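Local coordinates for protein glycogen synthase (Cyanobacterium sp. CLg1, PDB 6GNF) that belongs to the bacterial glycogen (starch) synthase family of two-domain glycosyltransferases and is seen here with adenosine-5'-diphosphate and a glycan bound, at residues D105-V108 with Y109-T113; T270-P273 with N274-H277. All coordinates share one frame; numbering follows the deposited sequence.

Contact 1 and contact 2 both sit where a strand of the same nine-stranded mixed sheet gives way to a helix: strand 99-105 runs into the one-turn helix 107-110, strand 267-270 into helix 273-281. Their centres are about 34 Å apart, on opposite sides of the chain's centre. Contact 1 is the more peripheral, and its polar groups include an imidazole cap at H106 and a serine hydroxyl bonded back to H107 O just past the helix end. Contact 2 is more buried, lying beside the glycan pocket and facing the second domain; there a serine caps the helix, and T270 meets a phenylalanine edge and an alanine methyl instead of the valine-on-tyrosine packing of contact 1.

Contact 1: residues D105-V108 with Y109-T113; sequences DHHV and YLSKT
H106 O is gripped by two backbone donors across the turn, Y109 N at 2.9 Å and L110 N at 3.2 Å; the first comes from above the carbonyl plane, the second almost in line with the C=O bond. H107 O also takes two donors, but S111 N (3.1 Å) and S111 OG reach it from opposite faces of its plane; the hydroxyl's 2.5 Å is short, its exact length doubtful. H107 chi1 (162°) and S111 chi1 (63°) together put OG over one face of the H107 imidazole, 2.9 Å from ND1. This is a single helical turn, 107-110, following strand 99-105. H106 is its N-cap, with ND1 accepting from V108 N in the ring plane along a nearly straight bond (172°), while the other ring nitrogen, NE2, hydrogen-bonds T87 OG1. Apolar packing is carried by V108, whose CG2 lies over one face of the Y109 ring, 4.2 Å from its centroid; H106 CB touches the same ring at CD2. M138 of helix 132-144 packs on V108 and Y109, and the tyrosine OH bonds R135 O. Bent at chi2, K112 curls round V108 O, CG and CE each 3.2 Å from it; R135 NH1 bonds that oxygen and D131 pairs with NZ.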
ATOM      1  N   ASP A 105      12.485  18.774  -3.059  1.00 46.21           N
ATOM      2  CA  ASP A 105      13.867  18.584  -2.661  1.00 48.69           C
ATOM      3  C   ASP A 105      14.217  19.382  -1.406  1.00 50.52           C
ATOM      4  O   ASP A 105      14.008  20.590  -1.333  1.00 50.04           O
ATOM      5  CB  ASP A 105      14.802  18.992  -3.789  1.00 50.03           C
ATOM      6  CG  ASP A 105      16.274  18.831  -3.420  1.00 53.15           C
ATOM      7  OD1 ASP A 105      16.767  17.699  -3.215  1.00 53.77           O
ATOM      8  OD2 ASP A 105      16.962  19.878  -3.330  1.00 54.11           O
ATOM      9  N   HIS A 106      14.785  18.689  -0.422  1.00 51.00           N
ATOM     10  CA  HIS A 106      15.248  19.299   0.817  1.00 50.04           C
ATOM     11  C   HIS A 106      16.223  18.349   1.495  1.00 52.63           C
ATOM     12  O   HIS A 106      16.093  17.138   1.372  1.00 52.77           O
ATOM     13  CB  HIS A 106      14.075  19.573   1.756  1.00 47.92           C
ATOM     14  CG  HIS A 106      14.390  20.548   2.843  1.00 49.13           C
ATOM     15  ND1 HIS A 106      15.052  20.194   3.998  1.00 50.95           N
ATOM     16  CD2 HIS A 106      14.145  21.874   2.943  1.00 50.18           C
ATOM     17  CE1 HIS A 106      15.208  21.258   4.763  1.00 50.70           C
ATOM     18  NE2 HIS A 106      14.665  22.294   4.146  1.00 50.41           N
ATOM     19  N   HIS A 107      17.164  18.909   2.244  1.00 55.88           N
ATOM     20  CA  HIS A 107      18.169  18.131   2.959  1.00 60.21           C
ATOM     21  C   HIS A 107      17.554  16.991   3.806  1.00 57.85           C
ATOM     22  O   HIS A 107      18.096  15.905   3.839  1.00 57.49           O
ATOM     23  CB  HIS A 107      19.070  19.092   3.777  1.00 64.89           C
ATOM     24  CG  HIS A 107      19.858  18.443   4.866  1.00 75.21           C
ATOM     25  ND1 HIS A 107      21.109  17.897   4.642  1.00 81.18           N
ATOM     26  CD2 HIS A 107      19.630  18.326   6.196  1.00 79.61           C
ATOM     27  CE1 HIS A 107      21.597  17.432   5.779  1.00 82.60           C
ATOM     28  NE2 HIS A 107      20.717  17.675   6.736  1.00 84.93           N
ATOM     29  N   VAL A 108      16.385  17.210   4.401  1.00 55.17           N
ATOM     30  CA  VAL A 108      15.789  16.224   5.294  1.00 55.20           C
ATOM     31  C   VAL A 108      15.188  15.041   4.554  1.00 55.96           C
ATOM     32  O   VAL A 108      14.842  14.063   5.200  1.00 58.68           O
ATOM     33  CB  VAL A 108      14.698  16.825   6.227  1.00 53.14           C
ATOM     34  CG1 VAL A 108      15.244  18.016   6.992  1.00 53.92           C
ATOM     35  CG2 VAL A 108      13.443  17.218   5.453  1.00 51.19           C
ATOM     36  N   TYR A 109      14.991  15.156   3.238  1.00 54.57           N
ATOM     37  CA  TYR A 109      14.528  14.025   2.442  1.00 54.20           C
ATOM     38  C   TYR A 109      15.687  13.267   1.821  1.00 59.27           C
ATOM     39  O   TYR A 109      15.699  12.040   1.850  1.00 61.06           O
ATOM     40  CB  TYR A 109      13.585  14.468   1.329  1.00 52.92           C
ATOM     41  CG  TYR A 109      12.347  15.186   1.780  1.00 51.91           C
ATOM     42  CD1 TYR A 109      11.543  14.674   2.791  1.00 52.66           C
ATOM     43  CD2 TYR A 109      11.951  16.370   1.170  1.00 51.01           C
ATOM     44  CE1 TYR A 109      10.402  15.337   3.200  1.00 51.08           C
ATOM     45  CE2 TYR A 109      10.810  17.033   1.571  1.00 50.96           C
ATOM     46  CZ  TYR A 109      10.039  16.509   2.589  1.00 49.72           C
ATOM     47  OH  TYR A 109       8.915  17.170   2.994  1.00 46.99           O
ATOM     48  N   LEU A 110      16.651  13.990   1.260  1.00 63.20           N
ATOM     49  CA  LEU A 110      17.696  13.363   0.462  1.00 69.17           C
ATOM     50  C   LEU A 110      18.746  12.683   1.319  1.00 76.88           C
ATOM     51  O   LEU A 110      19.092  11.520   1.092  1.00 79.57           O
ATOM     52  CB  LEU A 110      18.381  14.407  -0.423  1.00 68.87           C
ATOM     53  CG  LEU A 110      19.311  13.883  -1.514  1.00 68.66           C
ATOM     54  CD1 LEU A 110      18.533  13.095  -2.547  1.00 68.51           C
ATOM     55  CD2 LEU A 110      20.051  15.038  -2.171  1.00 69.51           C
ATOM     56  N   SER A 111      19.239  13.417   2.308  1.00 85.11           N
ATOM     57  CA  SER A 111      20.427  13.022   3.065  1.00 95.09           C
ATOM     58  C   SER A 111      20.150  12.177   4.327  1.00100.60           C
ATOM     59  O   SER A 111      21.032  12.054   5.190  1.00101.60           O
ATOM     60  CB  SER A 111      21.221  14.281   3.440  1.00 96.75           C
ATOM     61  OG  SER A 111      20.443  15.114   4.285  1.00 94.34           O
ATOM     62  N   LYS A 112      18.960  11.576   4.426  1.00101.89           N
ATOM     63  CA  LYS A 112      18.662  10.641   5.523  1.00103.24           C
ATOM     64  C   LYS A 112      19.541   9.382   5.443  1.00108.21           C
ATOM     65  O   LYS A 112      20.044   8.887   6.460  1.00107.63           O
ATOM     66  CB  LYS A 112      17.179  10.251   5.527  1.00 98.98           C
ATOM     67  CG  LYS A 112      16.254  11.358   6.001  1.00 97.31           C
ATOM     68  CD  LYS A 112      16.502  11.716   7.461  1.00 96.81           C
ATOM     69  CE  LYS A 112      15.391  12.585   8.031  1.00 93.73           C
ATOM     70  NZ  LYS A 112      15.579  12.836   9.486  1.00 93.73           N
ATOM     71  N   THR A 113      19.741   8.890   4.222  1.00109.09           N
ATOM     72  CA  THR A 113      20.595   7.736   3.976  1.00110.84           C
ATOM     73  C   THR A 113      21.165   7.820   2.551  1.00110.43           C
ATOM     74  O   THR A 113      20.492   8.329   1.645  1.00103.64           O
ATOM     75  CB  THR A 113      19.813   6.410   4.192  1.00110.06           C
ATOM     76  OG1 THR A 113      20.689   5.289   4.006  1.00111.16           O
ATOM     77  CG2 THR A 113      18.614   6.296   3.235  1.00105.82           C
TER

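Contact 2: residues T270-P273 with N274-H277; sequences TVSP and NFAH
N274, in the first turn of helix 273-281, packs its CB against the carbonyl carbon of P273. This is the strand-to-helix junction of a beta-alpha-beta crossover in the Rossmann-like half that holds the nine-stranded sheet, since strand 267-270 lies parallel and next to strand 298-300; the loop residue V271 touches the bound glycan. N274 makes its polar bonds beyond the two segments, backbone N to D460 OD2 and side-chain ND2 to G456 O, tying this helix start to the region around helix 457-461. F275 comes next, and its backbone N donates to OG of S272, the N-cap, at 3.1 Å. The S272 torsion, chi1 78°, holds OG between its own backbone N and carbonyl carbon, where it can take that bond while donating to P435 O. With CG anti to the backbone N (chi1 -179°), the F275 ring heads back toward the strand end and meets T270 edge-on: T270 OG1 lies near the ring plane, 3.3 Å from CD2, and bonds L200 O. A276 closes the first full helical hydrogen bond, A276 N to S272 O at 3.1 Å, and sets its methyl CB 3.6 Å from T270 CG2. H277 follows suit, its N donating to P273 O at 3.1 Å with the donor tilted 29° from the carbonyl plane, while H277 CB rests beside the same oxygen at 3.6 Å.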
ATOM      1  N   THR A 270     -11.525   5.111  -0.264  1.00 52.03           N
ATOM      2  CA  THR A 270     -10.549   4.075   0.059  1.00 53.12           C
ATOM      3  C   THR A 270     -10.471   3.008  -1.044  1.00 54.62           C
ATOM      4  O   THR A 270     -11.120   3.143  -2.087  1.00 54.37           O
ATOM      5  CB  THR A 270     -10.803   3.474   1.455  1.00 53.95           C
ATOM      6  OG1 THR A 270      -9.674   2.677   1.842  1.00 53.73           O
ATOM      7  CG2 THR A 270     -12.075   2.647   1.480  1.00 54.72           C
ATOM      8  N   VAL A 271      -9.682   1.960  -0.811  1.00 53.29           N
ATOM      9  CA  VAL A 271      -9.195   1.128  -1.902  1.00 51.73           C
ATOM     10  C   VAL A 271      -9.939  -0.209  -2.094  1.00 54.69           C
ATOM     11  O   VAL A 271      -9.490  -1.066  -2.855  1.00 56.14           O
ATOM     12  CB  VAL A 271      -7.673   0.923  -1.785  1.00 50.74           C
ATOM     13  CG1 VAL A 271      -6.958   2.248  -2.016  1.00 50.44           C
ATOM     14  CG2 VAL A 271      -7.284   0.350  -0.429  1.00 51.47           C
ATOM     15  N   SER A 272     -11.092  -0.363  -1.444  1.00 56.53           N
ATOM     16  CA  SER A 272     -12.066  -1.415  -1.784  1.00 57.10           C
ATOM     17  C   SER A 272     -13.396  -1.153  -1.061  1.00 60.50           C
ATOM     18  O   SER A 272     -13.396  -0.625   0.057  1.00 60.69           O
ATOM     19  CB  SER A 272     -11.558  -2.823  -1.436  1.00 57.32           C
ATOM     20  OG  SER A 272     -11.668  -3.094  -0.060  1.00 57.31           O
ATOM     21  N   PRO A 273     -14.535  -1.469  -1.716  1.00 61.31           N
ATOM     22  CA  PRO A 273     -15.848  -1.296  -1.080  1.00 61.26           C
ATOM     23  C   PRO A 273     -15.994  -2.051   0.239  1.00 61.25           C
ATOM     24  O   PRO A 273     -16.655  -1.579   1.151  1.00 63.43           O
ATOM     25  CB  PRO A 273     -16.830  -1.900  -2.090  1.00 63.03           C
ATOM     26  CG  PRO A 273     -16.102  -1.991  -3.380  1.00 62.76           C
ATOM     27  CD  PRO A 273     -14.634  -2.008  -3.087  1.00 61.88           C
ATOM     28  N   ASN A 274     -15.435  -3.249   0.322  1.00 60.61           N
ATOM     29  CA  ASN A 274     -15.600  -4.048   1.536  1.00 61.39           C
ATOM     30  C   ASN A 274     -14.761  -3.498   2.680  1.00 60.97           C
ATOM     31  O   ASN A 274     -15.174  -3.581   3.834  1.00 63.40           O
ATOM     32  CB  ASN A 274     -15.281  -5.530   1.286  1.00 61.00           C
ATOM     33  CG  ASN A 274     -15.625  -6.407   2.478  1.00 62.35           C
ATOM     34  OD1 ASN A 274     -16.755  -6.404   2.956  1.00 62.29           O
ATOM     35  ND2 ASN A 274     -14.644  -7.143   2.980  1.00 62.89           N
ATOM     36  N   PHE A 275     -13.586  -2.957   2.364  1.00 59.40           N
ATOM     37  CA  PHE A 275     -12.772  -2.300   3.386  1.00 58.55           C
ATOM     38  C   PHE A 275     -13.477  -1.059   3.928  1.00 58.11           C
ATOM     39  O   PHE A 275     -13.467  -0.822   5.137  1.00 57.04           O
ATOM     40  CB  PHE A 275     -11.397  -1.929   2.849  1.00 56.84           C
ATOM     41  CG  PHE A 275     -10.507  -1.271   3.873  1.00 57.05           C
ATOM     42  CD1 PHE A 275     -10.204  -1.919   5.063  1.00 57.76           C
ATOM     43  CD2 PHE A 275      -9.969  -0.019   3.641  1.00 54.74           C
ATOM     44  CE1 PHE A 275      -9.385  -1.322   6.005  1.00 56.67           C
ATOM     45  CE2 PHE A 275      -9.149   0.583   4.578  1.00 54.43           C
ATOM     46  CZ  PHE A 275      -8.855  -0.070   5.760  1.00 54.69           C
ATOM     47  N   ALA A 276     -14.099  -0.289   3.036  1.00 58.94           N
ATOM     48  CA  ALA A 276     -14.845   0.908   3.442  1.00 59.15           C
ATOM     49  C   ALA A 276     -15.934   0.517   4.436  1.00 61.79           C
ATOM     50  O   ALA A 276     -16.130   1.174   5.458  1.00 62.52           O
ATOM     51  CB  ALA A 276     -15.464   1.584   2.225  1.00 58.01           C
ATOM     52  N   HIS A 277     -16.626  -0.570   4.111  1.00 64.91           N
ATOM     53  CA  HIS A 277     -17.635  -1.156   4.975  1.00 68.85           C
ATOM     54  C   HIS A 277     -17.062  -1.514   6.343  1.00 66.44           C
ATOM     55  O   HIS A 277     -17.685  -1.244   7.356  1.00 64.99           O
ATOM     56  CB  HIS A 277     -18.186  -2.407   4.299  1.00 74.09           C
ATOM     57  CG  HIS A 277     -19.445  -2.912   4.906  1.00 83.38           C
ATOM     58  ND1 HIS A 277     -19.502  -3.337   6.216  1.00 86.51           N
ATOM     59  CD2 HIS A 277     -20.670  -3.150   4.378  1.00 88.31           C
ATOM     60  CE1 HIS A 277     -20.718  -3.772   6.483  1.00 88.41           C
ATOM     61  NE2 HIS A 277     -21.446  -3.669   5.386  1.00 91.18           N
TER